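PDB 3MOG: probable 3-hydroxybutyryl-CoA dehydrogenase from Escherichia coli, which catalyses the NAD-dependent oxidation of 3-hydroxyadipyl-CoA to 3-oxoadipyl-CoA, a step in the degradation of phenylacetate. Local coordinates for residues D35-A38 with E39-T42; A92-L96 with E97-A101; T118-S121 with S122-I125; I132-P135 with E136-A139; C170-T173 with L174-G177. All coordinates share one frame; numbering follows the deposited sequence.

Interaction 1 of 5, residues D35-A38 with E39-T42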
loop_
_atom_site.group_PDB
_atom_site.type_symbol
_atom_site.label_atom_id
_atom_site.label_comp_id
_atom_site.label_asym_id
_atom_site.label_seq_id
_atom_site.Cartn_x
_atom_site.Cartn_y
_atom_site.Cartn_z
ATOM N N ASP C 35 29.652 4.446 29.762
ATOM C CA ASP C 35 29.972 4.893 28.411
ATOM C C ASP C 35 31.471 4.654 28.223
ATOM O O ASP C 35 32.221 4.647 29.208
ATOM C CB ASP C 35 29.652 6.378 28.237
ATOM C CG ASP C 35 29.544 6.795 26.779
ATOM O OD1 ASP C 35 29.947 6.024 25.880
ATOM O OD2 ASP C 35 29.044 7.909 26.530
ATOM N N ILE C 36 31.901 4.458 26.973
ATOM C CA ILE C 36 33.329 4.257 26.674
ATOM C C ILE C 36 34.170 5.535 26.824
ATOM O O ILE C 36 35.370 5.462 27.097
ATOM C CB ILE C 36 33.572 3.626 25.277
ATOM C CG1 ILE C 36 32.823 4.406 24.188
ATOM C CG2 ILE C 36 33.188 2.132 25.280
ATOM C CD1 ILE C 36 33.532 4.424 22.844
ATOM N N SER C 37 33.539 6.693 26.648
ATOM C CA SER C 37 34.211 7.984 26.791
ATOM C C SER C 37 34.041 8.539 28.211
ATOM O O SER C 37 32.912 8.768 28.672
ATOM C CB SER C 37 33.683 8.976 25.753
ATOM O OG SER C 37 34.141 10.286 26.027
ATOM N N ALA C 38 35.168 8.745 28.896
ATOM C CA ALA C 38 35.183 9.274 30.263
ATOM C C ALA C 38 34.840 10.768 30.331
ATOM O O ALA C 38 34.303 11.237 31.342
ATOM C CB ALA C 38 36.533 8.994 30.936
ATOM N N GLU C 39 35.152 11.496 29.255
ATOM C CA GLU C 39 34.792 12.910 29.100
ATOM C C GLU C 39 33.277 13.056 29.032
ATOM O O GLU C 39 32.710 13.966 29.641
ATOM C CB GLU C 39 35.380 13.509 27.808
ATOM C CG GLU C 39 36.838 13.165 27.517
ATOM C CD GLU C 39 37.109 12.998 26.026
ATOM O OE1 GLU C 39 36.835 13.940 25.245
ATOM O OE2 GLU C 39 37.595 11.914 25.635
ATOM N N ALA C 40 32.647 12.165 28.262
ATOM C CA ALA C 40 31.203 12.170 28.062
ATOM C C ALA C 40 30.503 11.959 29.402
ATOM O O ALA C 40 29.587 12.706 29.744
ATOM C CB ALA C 40 30.798 11.110 27.057
ATOM N N LEU C 41 30.977 10.977 30.172
ATOM C CA LEU C 41 30.459 10.708 31.516
ATOM C C LEU C 41 30.544 11.917 32.454
ATOM O O LEU C 41 29.577 12.227 33.161
ATOM C CB LEU C 41 31.168 9.507 32.137
ATOM C CG LEU C 41 30.820 8.147 31.535
ATOM C CD1 LEU C 41 31.701 7.075 32.129
ATOM C CD2 LEU C 41 29.350 7.831 31.777
ATOM N N THR C 42 31.687 12.602 32.424
ATOM C CA THR C 42 31.939 13.792 33.241
ATOM C C THR C 42 30.967 14.923 32.903
ATOM O O THR C 42 30.436 15.556 33.803
ATOM C CB THR C 42 33.412 14.283 33.086
ATOM O OG1 THR C 42 34.295 13.161 33.167
ATOM C CG2 THR C 42 33.784 15.286 34.185
#

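Interaction 2 of 5, residues A92-L96 with E97-A101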
loop_
_atom_site.group_PDB
_atom_site.type_symbol
_atom_site.label_atom_id
_atom_site.label_comp_id
_atom_site.label_asym_id
_atom_site.label_seq_id
_atom_site.Cartn_x
_atom_site.Cartn_y
_atom_site.Cartn_z
ATOM N N ALA C 92 21.703 3.916 24.398
ATOM C CA ALA C 92 22.775 4.426 23.532
ATOM C C ALA C 92 22.329 4.442 22.064
ATOM O O ALA C 92 21.299 5.051 21.750
ATOM C CB ALA C 92 24.063 3.629 23.733
ATOM N N SER C 93 23.079 3.783 21.179
ATOM C CA SER C 93 22.786 3.808 19.734
ATOM C C SER C 93 21.450 3.159 19.396
ATOM O O SER C 93 21.111 2.120 19.954
ATOM C CB SER C 93 23.910 3.142 18.927
ATOM O OG SER C 93 23.596 3.057 17.543
ATOM N N GLU C 94 20.707 3.788 18.486
ATOM C CA GLU C 94 19.407 3.278 18.049
ATOM C C GLU C 94 19.481 2.180 16.986
ATOM O O GLU C 94 18.535 1.414 16.835
ATOM C CB GLU C 94 18.485 4.412 17.574
ATOM C CG GLU C 94 18.020 5.385 18.670
ATOM C CD GLU C 94 16.941 4.823 19.612
ATOM O OE1 GLU C 94 16.423 3.703 19.392
ATOM O OE2 GLU C 94 16.606 5.523 20.593
ATOM N N ARG C 95 20.586 2.112 16.247
ATOM C CA ARG C 95 20.795 1.054 15.250
ATOM C C ARG C 95 20.629 -0.336 15.849
ATOM O O ARG C 95 21.122 -0.600 16.947
ATOM C CB ARG C 95 22.189 1.169 14.640
ATOM C CG ARG C 95 22.320 2.174 13.505
ATOM C CD ARG C 95 23.502 1.806 12.595
ATOM N NE ARG C 95 23.267 0.552 11.872
ATOM C CZ ARG C 95 23.847 -0.616 12.145
ATOM N NH1 ARG C 95 23.545 -1.685 11.424
ATOM N NH2 ARG C 95 24.731 -0.723 13.128
ATOM N N LEU C 96 19.930 -1.211 15.128
ATOM C CA LEU C 96 19.633 -2.571 15.598
ATOM C C LEU C 96 20.876 -3.395 15.912
ATOM O O LEU C 96 20.969 -4.006 16.980
ATOM C CB LEU C 96 18.751 -3.325 14.587
ATOM C CG LEU C 96 18.529 -4.828 14.836
ATOM C CD1 LEU C 96 17.741 -5.099 16.119
ATOM C CD2 LEU C 96 17.900 -5.547 13.631
ATOM N N GLU C 97 21.817 -3.414 14.970
ATOM C CA GLU C 97 23.013 -4.264 15.072
ATOM C C GLU C 97 23.944 -3.897 16.242
ATOM O O GLU C 97 24.531 -4.779 16.855
ATOM C CB GLU C 97 23.778 -4.326 13.734
ATOM C CG GLU C 97 22.993 -4.899 12.529
ATOM C CD GLU C 97 22.245 -6.218 12.814
ATOM O OE1 GLU C 97 21.079 -6.337 12.361
ATOM O OE2 GLU C 97 22.808 -7.130 13.475
ATOM N N VAL C 98 24.045 -2.604 16.549
ATOM C CA VAL C 98 24.759 -2.130 17.746
ATOM C C VAL C 98 24.137 -2.682 19.041
ATOM O O VAL C 98 24.846 -3.235 19.888
ATOM C CB VAL C 98 24.809 -0.584 17.808
ATOM C CG1 VAL C 98 25.663 -0.117 18.976
ATOM C CG2 VAL C 98 25.353 -0.004 16.499
ATOM N N LYS C 99 22.814 -2.553 19.170
ATOM C CA LYS C 99 22.088 -3.036 20.350
ATOM C C LYS C 99 22.211 -4.535 20.536
ATOM O O LYS C 99 22.390 -5.010 21.661
ATOM C CB LYS C 99 20.610 -2.655 20.279
ATOM C CG LYS C 99 20.320 -1.279 20.788
ATOM C CD LYS C 99 18.870 -0.917 20.575
ATOM C CE LYS C 99 18.600 0.473 21.108
ATOM N NZ LYS C 99 17.773 1.239 20.159
ATOM N N LYS C 100 22.115 -5.270 19.426
ATOM C CA LYS C 100 22.246 -6.730 19.443
ATOM C C LYS C 100 23.622 -7.134 19.960
ATOM O O LYS C 100 23.734 -8.041 20.791
ATOM C CB LYS C 100 21.988 -7.317 18.057
ATOM C CG LYS C 100 20.505 -7.479 17.704
ATOM C CD LYS C 100 20.286 -7.875 16.223
ATOM C CE LYS C 100 20.720 -9.304 15.905
ATOM N NZ LYS C 100 19.937 -10.342 16.631
ATOM N N ALA C 101 24.651 -6.422 19.489
ATOM C CA ALA C 101 26.030 -6.591 19.967
ATOM C C ALA C 101 26.198 -6.236 21.452
ATOM O O ALA C 101 26.872 -6.957 22.192
ATOM C CB ALA C 101 27.003 -5.773 19.105
#

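Interaction 3 of 5, residues T118-S121 with S122-I125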
loop_
_atom_site.group_PDB
_atom_site.type_symbol
_atom_site.label_atom_id
_atom_site.label_comp_id
_atom_site.label_asym_id
_atom_site.label_seq_id
_atom_site.Cartn_x
_atom_site.Cartn_y
_atom_site.Cartn_z
ATOM N N THR C 118 15.908 -1.892 27.473
ATOM C CA THR C 118 16.281 -0.812 26.579
ATOM C C THR C 118 15.227 0.291 26.586
ATOM O O THR C 118 14.027 0.023 26.742
ATOM C CB THR C 118 16.542 -1.325 25.138
ATOM O OG1 THR C 118 16.760 -0.213 24.263
ATOM C CG2 THR C 118 15.392 -2.128 24.642
ATOM N N ASN C 119 15.698 1.525 26.438
ATOM C CA ASN C 119 14.846 2.708 26.374
ATOM C C ASN C 119 14.336 2.943 24.957
ATOM O O ASN C 119 13.643 3.913 24.713
ATOM C CB ASN C 119 15.618 3.952 26.879
ATOM C CG ASN C 119 14.789 5.248 26.807
ATOM O OD1 ASN C 119 13.629 5.289 27.214
ATOM N ND2 ASN C 119 15.384 6.300 26.264
ATOM N N THR C 120 14.676 2.061 24.019
ATOM C CA THR C 120 14.363 2.331 22.607
ATOM C C THR C 120 12.879 2.550 22.321
ATOM O O THR C 120 12.021 1.947 22.970
ATOM C CB THR C 120 14.903 1.253 21.641
ATOM O OG1 THR C 120 14.809 1.754 20.304
ATOM C CG2 THR C 120 14.127 -0.049 21.738
ATOM N N SER C 121 12.607 3.432 21.363
ATOM C CA SER C 121 11.254 3.719 20.898
ATOM C C SER C 121 10.972 3.030 19.573
ATOM O O SER C 121 9.825 2.942 19.150
ATOM C CB SER C 121 11.084 5.219 20.670
ATOM O OG SER C 121 11.462 5.968 21.801
ATOM N N SER C 122 12.023 2.555 18.913
ATOM C CA SER C 122 11.932 2.247 17.484
ATOM C C SER C 122 12.323 0.827 17.113
ATOM O O SER C 122 11.977 0.346 16.041
ATOM C CB SER C 122 12.742 3.260 16.668
ATOM O OG SER C 122 13.965 3.596 17.309
ATOM N N ILE C 123 13.028 0.148 18.007
ATOM C CA ILE C 123 13.507 -1.194 17.726
ATOM C C ILE C 123 12.669 -2.235 18.449
ATOM O O ILE C 123 12.265 -2.025 19.597
ATOM C CB ILE C 123 15.010 -1.334 18.108
ATOM C CG1 ILE C 123 15.861 -0.293 17.367
ATOM C CG2 ILE C 123 15.519 -2.724 17.835
ATOM C CD1 ILE C 123 15.798 -0.363 15.826
ATOM N N SER C 124 12.412 -3.349 17.764
ATOM C CA SER C 124 11.734 -4.493 18.347
ATOM C C SER C 124 12.524 -5.093 19.496
ATOM O O SER C 124 13.733 -5.313 19.383
ATOM C CB SER C 124 11.504 -5.572 17.285
ATOM O OG SER C 124 10.917 -6.728 17.868
ATOM N N ILE C 125 11.823 -5.375 20.592
ATOM C CA ILE C 125 12.403 -6.045 21.749
ATOM C C ILE C 125 12.767 -7.465 21.352
ATOM O O ILE C 125 13.849 -7.953 21.671
ATOM C CB ILE C 125 11.417 -6.085 22.948
ATOM C CG1 ILE C 125 10.935 -4.671 23.338
ATOM C CG2 ILE C 125 12.032 -6.796 24.142
ATOM C CD1 ILE C 125 12.027 -3.621 23.526
#

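Interaction 4 of 5, residues I132-P135 with E136-A139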
loop_
_atom_site.group_PDB
_atom_site.type_symbol
_atom_site.label_atom_id
_atom_site.label_comp_id
_atom_site.label_asym_id
_atom_site.label_seq_id
_atom_site.Cartn_x
_atom_site.Cartn_y
_atom_site.Cartn_z
ATOM N N ILE C 132 20.232 -13.628 22.376
ATOM C CA ILE C 132 20.868 -13.499 23.689
ATOM C C ILE C 132 20.411 -14.575 24.679
ATOM O O ILE C 132 19.325 -15.139 24.534
ATOM C CB ILE C 132 20.796 -12.034 24.267
ATOM C CG1 ILE C 132 19.548 -11.804 25.125
ATOM C CG2 ILE C 132 20.952 -10.990 23.152
ATOM C CD1 ILE C 132 19.815 -11.877 26.622
ATOM N N LYS C 133 21.257 -14.806 25.688
ATOM C CA LYS C 133 21.223 -15.969 26.587
ATOM C C LYS C 133 19.907 -16.321 27.257
ATOM O O LYS C 133 19.361 -17.390 27.007
ATOM C CB LYS C 133 22.352 -15.883 27.629
ATOM C CG LYS C 133 23.445 -16.971 27.550
ATOM C CD LYS C 133 23.710 -17.534 26.143
ATOM C CE LYS C 133 23.285 -19.009 26.037
ATOM N NZ LYS C 133 23.447 -19.559 24.660
ATOM N N ASN C 134 19.412 -15.456 28.131
ATOM C CA ASN C 134 18.140 -15.716 28.787
ATOM C C ASN C 134 17.121 -14.710 28.291
ATOM O O ASN C 134 16.913 -13.687 28.925
ATOM C CB ASN C 134 18.287 -15.616 30.303
ATOM C CG ASN C 134 18.880 -16.857 30.909
ATOM O OD1 ASN C 134 20.036 -17.184 30.652
ATOM N ND2 ASN C 134 18.098 -17.556 31.729
ATOM N N PRO C 135 16.470 -14.998 27.150
ATOM C CA PRO C 135 15.722 -13.945 26.444
ATOM C C PRO C 135 14.545 -13.386 27.252
ATOM O O PRO C 135 14.076 -12.279 26.984
ATOM C CB PRO C 135 15.240 -14.655 25.177
ATOM C CG PRO C 135 15.148 -16.096 25.568
ATOM C CD PRO C 135 16.224 -16.336 26.577
ATOM N N GLU C 136 14.132 -14.144 28.262
ATOM C CA GLU C 136 13.000 -13.845 29.128
ATOM C C GLU C 136 13.183 -12.639 30.044
ATOM O O GLU C 136 12.198 -12.091 30.551
ATOM C CB GLU C 136 12.708 -15.073 29.988
ATOM C CG GLU C 136 13.911 -16.014 30.103
ATOM C CD GLU C 136 14.143 -16.523 31.510
ATOM O OE1 GLU C 136 13.156 -16.823 32.223
ATOM O OE2 GLU C 136 15.326 -16.626 31.900
ATOM N N ARG C 137 14.425 -12.243 30.294
ATOM C CA ARG C 137 14.664 -11.096 31.167
ATOM C C ARG C 137 15.010 -9.851 30.364
ATOM O O ARG C 137 15.433 -8.847 30.922
ATOM C CB ARG C 137 15.701 -11.388 32.278
ATOM C CG ARG C 137 16.947 -12.171 31.860
ATOM C CD ARG C 137 17.867 -11.346 30.989
ATOM N NE ARG C 137 18.907 -12.144 30.352
ATOM C CZ ARG C 137 20.155 -12.239 30.800
ATOM N NH1 ARG C 137 20.526 -11.583 31.896
ATOM N NH2 ARG C 137 21.032 -12.986 30.142
ATOM N N VAL C 138 14.856 -9.947 29.046
ATOM C CA VAL C 138 14.940 -8.787 28.169
ATOM C C VAL C 138 13.540 -8.176 28.029
ATOM O O VAL C 138 12.555 -8.899 27.897
ATOM C CB VAL C 138 15.512 -9.148 26.784
ATOM C CG1 VAL C 138 15.868 -7.900 25.996
ATOM C CG2 VAL C 138 16.737 -10.035 26.925
ATOM N N ALA C 139 13.469 -6.846 28.088
ATOM C CA ALA C 139 12.211 -6.107 28.042
ATOM C C ALA C 139 12.502 -4.668 27.660
ATOM O O ALA C 139 13.644 -4.251 27.654
ATOM C CB ALA C 139 11.504 -6.157 29.401
HETATM O O HOH W 1 12.404 -10.736 25.425
#

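Interaction 5 of 5, residues C170-T173 with L174-G177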
loop_
_atom_site.group_PDB
_atom_site.type_symbol
_atom_site.label_atom_id
_atom_site.label_comp_id
_atom_site.label_asym_id
_atom_site.label_seq_id
_atom_site.Cartn_x
_atom_site.Cartn_y
_atom_site.Cartn_z
ATOM N N CYS C 170 7.255 -2.936 36.511
ATOM C CA CYS C 170 6.130 -2.071 36.905
ATOM C C CYS C 170 6.254 -1.602 38.350
ATOM O O CYS C 170 6.146 -0.400 38.630
ATOM C CB CYS C 170 4.770 -2.761 36.689
ATOM S SG CYS C 170 4.299 -2.957 34.943
ATOM N N GLU C 171 6.480 -2.552 39.259
ATOM C CA GLU C 171 6.654 -2.238 40.681
ATOM C C GLU C 171 7.812 -1.275 40.918
ATOM O O GLU C 171 7.693 -0.329 41.698
ATOM C CB GLU C 171 6.856 -3.508 41.514
ATOM C CG GLU C 171 6.787 -3.237 43.014
ATOM C CD GLU C 171 6.717 -4.488 43.864
ATOM O OE1 GLU C 171 7.476 -5.446 43.597
ATOM O OE2 GLU C 171 5.906 -4.500 44.818
ATOM N N LEU C 172 8.919 -1.499 40.213
ATOM C CA LEU C 172 10.095 -0.656 40.365
ATOM C C LEU C 172 9.865 0.794 39.888
ATOM O O LEU C 172 10.233 1.745 40.601
ATOM C CB LEU C 172 11.299 -1.302 39.674
ATOM C CG LEU C 172 12.616 -0.519 39.674
ATOM C CD1 LEU C 172 13.266 -0.518 41.055
ATOM C CD2 LEU C 172 13.534 -1.131 38.657
ATOM N N THR C 173 9.244 0.967 38.713
ATOM C CA THR C 173 8.944 2.324 38.217
ATOM C C THR C 173 7.870 3.026 39.043
ATOM O O THR C 173 7.912 4.250 39.212
ATOM C CB THR C 173 8.568 2.360 36.720
ATOM O OG1 THR C 173 7.465 1.485 36.475
ATOM C CG2 THR C 173 9.756 1.924 35.858
ATOM N N LEU C 174 6.912 2.257 39.558
ATOM C CA LEU C 174 5.990 2.773 40.586
ATOM C C LEU C 174 6.828 3.366 41.714
ATOM O O LEU C 174 6.698 4.547 42.026
ATOM C CB LEU C 174 5.027 1.684 41.113
ATOM C CG LEU C 174 3.732 1.420 40.320
ATOM C CD1 LEU C 174 2.960 0.212 40.849
ATOM C CD2 LEU C 174 2.822 2.652 40.274
ATOM N N SER C 175 7.762 2.580 42.241
ATOM C CA SER C 175 8.650 3.067 43.303
ATOM C C SER C 175 9.523 4.279 42.910
ATOM O O SER C 175 9.997 4.993 43.787
ATOM C CB SER C 175 9.497 1.923 43.881
ATOM O OG SER C 175 10.601 1.610 43.050
ATOM N N TRP C 176 9.716 4.523 41.605
ATOM C CA TRP C 176 10.411 5.741 41.140
ATOM C C TRP C 176 9.468 6.923 40.896
ATOM O O TRP C 176 9.864 7.952 40.308
ATOM C CB TRP C 176 11.268 5.474 39.895
ATOM C CG TRP C 176 12.382 4.473 40.104
ATOM C CD1 TRP C 176 12.797 3.946 41.294
ATOM C CD2 TRP C 176 13.240 3.904 39.095
ATOM N NE1 TRP C 176 13.830 3.065 41.089
ATOM C CE2 TRP C 176 14.133 3.027 39.755
ATOM C CE3 TRP C 176 13.331 4.039 37.698
ATOM C CZ2 TRP C 176 15.108 2.281 39.068
ATOM C CZ3 TRP C 176 14.307 3.309 37.017
ATOM C CH2 TRP C 176 15.178 2.433 37.703
ATOM N N GLY C 177 8.225 6.783 41.363
ATOM C CA GLY C 177 7.212 7.827 41.214
ATOM C C GLY C 177 6.714 7.962 39.780
ATOM O O GLY C 177 6.196 9.014 39.394
#

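Interaction 1 of 5, residues D35-A38 with E39-T42
S37 and A40 meet at the N-cap of helix 38-57, in the NAD-binding Rossmann domain. The chain has just left strand 31-34, and D35-S37 form the short turn into the helix. E39 comes first in the helix. Its carboxylate lies near the S37 hydroxyl, with OE2 3.8 Å from OG. A40 gives the capping bond: its backbone N donates to S37 OG over 3.3 Å, at an N-H...O angle of 158°. The S37 hydroxyl stands trans to its own backbone N (chi1 170°), and this carries OG over the first turn to meet that N-H. The methyl of A40 also touches the turn, with CB 3.7 Å from D35 OD2. That oxygen has its polar partner elsewhere, in the hydroxyl of S13. The side chain of D35 lies close to the glycine-rich loop after strand 8-11. An acidic residue at the end of the second strand is common in NAD-dependent Rossmann enzymes, and D35 fits that position. L41 is buried and turns back on the loop. Its CD2 packs 3.8 Å from D35 CB, while CD1 lies against D35 O. Its backbone N makes the first helical bond here, 3.3 Å to S37 O. T42 closes the turn on A38 O, which takes two donors from opposite faces of its carbonyl plane. The backbone N of T42 comes from one face, and T42 OG1 comes from the other at 2.7 Å from A38 O.

Interaction 2 of 5, residues A92-L96 with E97-A101
K99 and E94 carry the tight part of this contact. The K99 chain runs back alongside E94, and the two side chains point the same way. K99 CE passes 3.2 Å from S93 O. The amino group then forms a salt bridge with E94, NZ to OE1 2.9 Å, though its hydrogen-bond geometry is weak. E94 OE1 also bonds the hydroxyl of T120, so one oxygen serves both partners. The K99 side chain is buried against I123 and I128. V98 adds an apolar touch, with CG1 3.7 Å from S93 CB.

The chain here enters helix 96-109 from the loop after strand 87-90, in the Rossmann domain. R95 is at the N-cap position, and its carbonyl O takes a weak bond from K99 N. The next one along is sound, K100 N to L96 O at 3.0 Å.

The other side is looser, and R95 and E97 are exposed there. R95 bends at chi3 (67°), which folds the guanidinium back over the first turn. One of its faces lies over E97 N, and NH1 rests 3.4 Å from E97 CG. The guanidinium and carboxylate planes are turned 44° from each other. The charged ends do not meet: R95 NH1 and E97 OE1 are 5.3 Å apart.

Interaction 3 of 5, residues T118-S121 with S122-I125
T120 holds OG1 trans to its backbone N (chi1 -167°), and this turns the hydroxyl toward the N-H groups of S122 and I123. CG2 of T120 is then left between its backbone N and carbonyl carbon, where it packs 3.5 Å from I123 O. OG1 accepts a nearly straight bond from S122 N, 3.2 Å long with an N-H...O angle of 171°. I123 N gives a second, weak bond to the same T120 OG1 at 3.3 Å. T118 has a similar first torsion (174°), and its OG1 accepts from T120 N at 3.1 Å. This is an ST turn, and it bends the chain as it leaves strand 115-118 of the Rossmann domain. The T118 hydroxyl also bonds E90. Its methyl CG2 meets I125 CD1 at 3.8 Å, the two side chains sliding past each other in opposite directions. S124 then occupies the N-cap of helix 125-128.

T120 OG1 has its strongest partner outside the turn, in the carboxylate of E94, and K99 NZ is a weak further partner. A valine here would probably leave the N-H groups of S122 and I123 without their shared acceptor and E94 without its hydroxyl mate. With these nitrogens around the oxygen, the hydroxyl probably passes its own proton on to E94, which ties the turn to the start of helix 96-109.

Interaction 4 of 5, residues I132-P135 with E136-A139
R137 wraps round the carbonyl of N134. From CB the chain turns at once, since chi1 of 43° puts CG between the backbone N and the carbonyl carbon. This brings CG to 3.3 Å from N134 O, and CD stays close to the same oxygen. NE then donates to N134 O at 2.9 Å, with a bent N-H...O angle of 133° and the oxygen 19° out of the guanidinium plane. NE also lies near the end of I132, CD1 at 3.8 Å. Further on, NH2 rests near N134 CB and K133 CB. NH1 reaches away to bond T114 O, and weakly P111 O. The backbone N of R137 donates to N134 O as well, nearly straight, from the face opposite to NE. A leucine in its place would probably leave N134 O with the backbone donor alone of these two, and T114 O without its side-chain partner.

N134 and E136 lie side by side. N134 ND2 donates in its amide plane to E136 OE2 at 2.9 Å. V138 N bonds P135 O at 3.2 Å from above the carbonyl plane. A water bridges P135 O and V138 O. Both buried, I132 and V138 pack with I132 CD1 3.6 Å from V138 CG2.

The loop after helix 125-128 ends in a short 3-10 turn that leads into strand 138-143 of the Rossmann sheet. I132 and V138 face F103 of helix 96-109. R137 touches A107 of that helix and L116 of strand 115-118.

Interaction 5 of 5, residues C170-T173 with L174-G177
L174 N donates to C170 O at 2.9 Å, a sound helical bond. The next is sound too, with S175 N 3.0 Å from E171 O. At the helix end the bonds are less regular. S175 OG comes to 2.5 Å from L172 O, a very short bond whose exact length is doubtful. W176 N gives a weak bond to the same oxygen and another weak one to T173 O.

The W176 indole lies with one face toward L172 O, and CD1 of the ring is 3.4 Å from that oxygen. L172 also packs on the ring. Its CG sits 3.7 Å above the ring plane, offset toward the rim. One methyl, CD1, meets NE1 of W176 at 3.6 Å. The other, CD2, touches CZ2 at 3.8 Å. A first torsion of 177° carries the L172 branch forward over the ring.

G177, with positive phi, is the C-prime residue of a Schellman motif. Its N bonds L174 O at 2.8 Å, and K178 N bonds T173 O.

Helix 163-175 links strands 152-157 and 179-184 in a beta-alpha-beta unit. C170 and T173 pack on both strands. L172 and W176 reach L87 of strand 87-90, and the W176 ring also meets the rings of H27 and H29.

In the fold
The five interactions follow one another along the NAD-binding domain. Each is local, and none nests in or crosses another. Interaction 1 closes the turn from strand 31-34 into helix 38-57, and it touches none of the others. Interaction 2 does the same between strand 87-90 and helix 96-109. Interaction 3 shapes the loop from strand 115-118 to helix 125-128, and interaction 4 the return into strand 138-143. These three are joined: E94 and K99 meet T120, and the backbones of T118 and A139 pair between neighbouring strands. Interaction 5 stands apart, ending helix 163-175 before strand 179-184, one edge strand of the sheet within this chain.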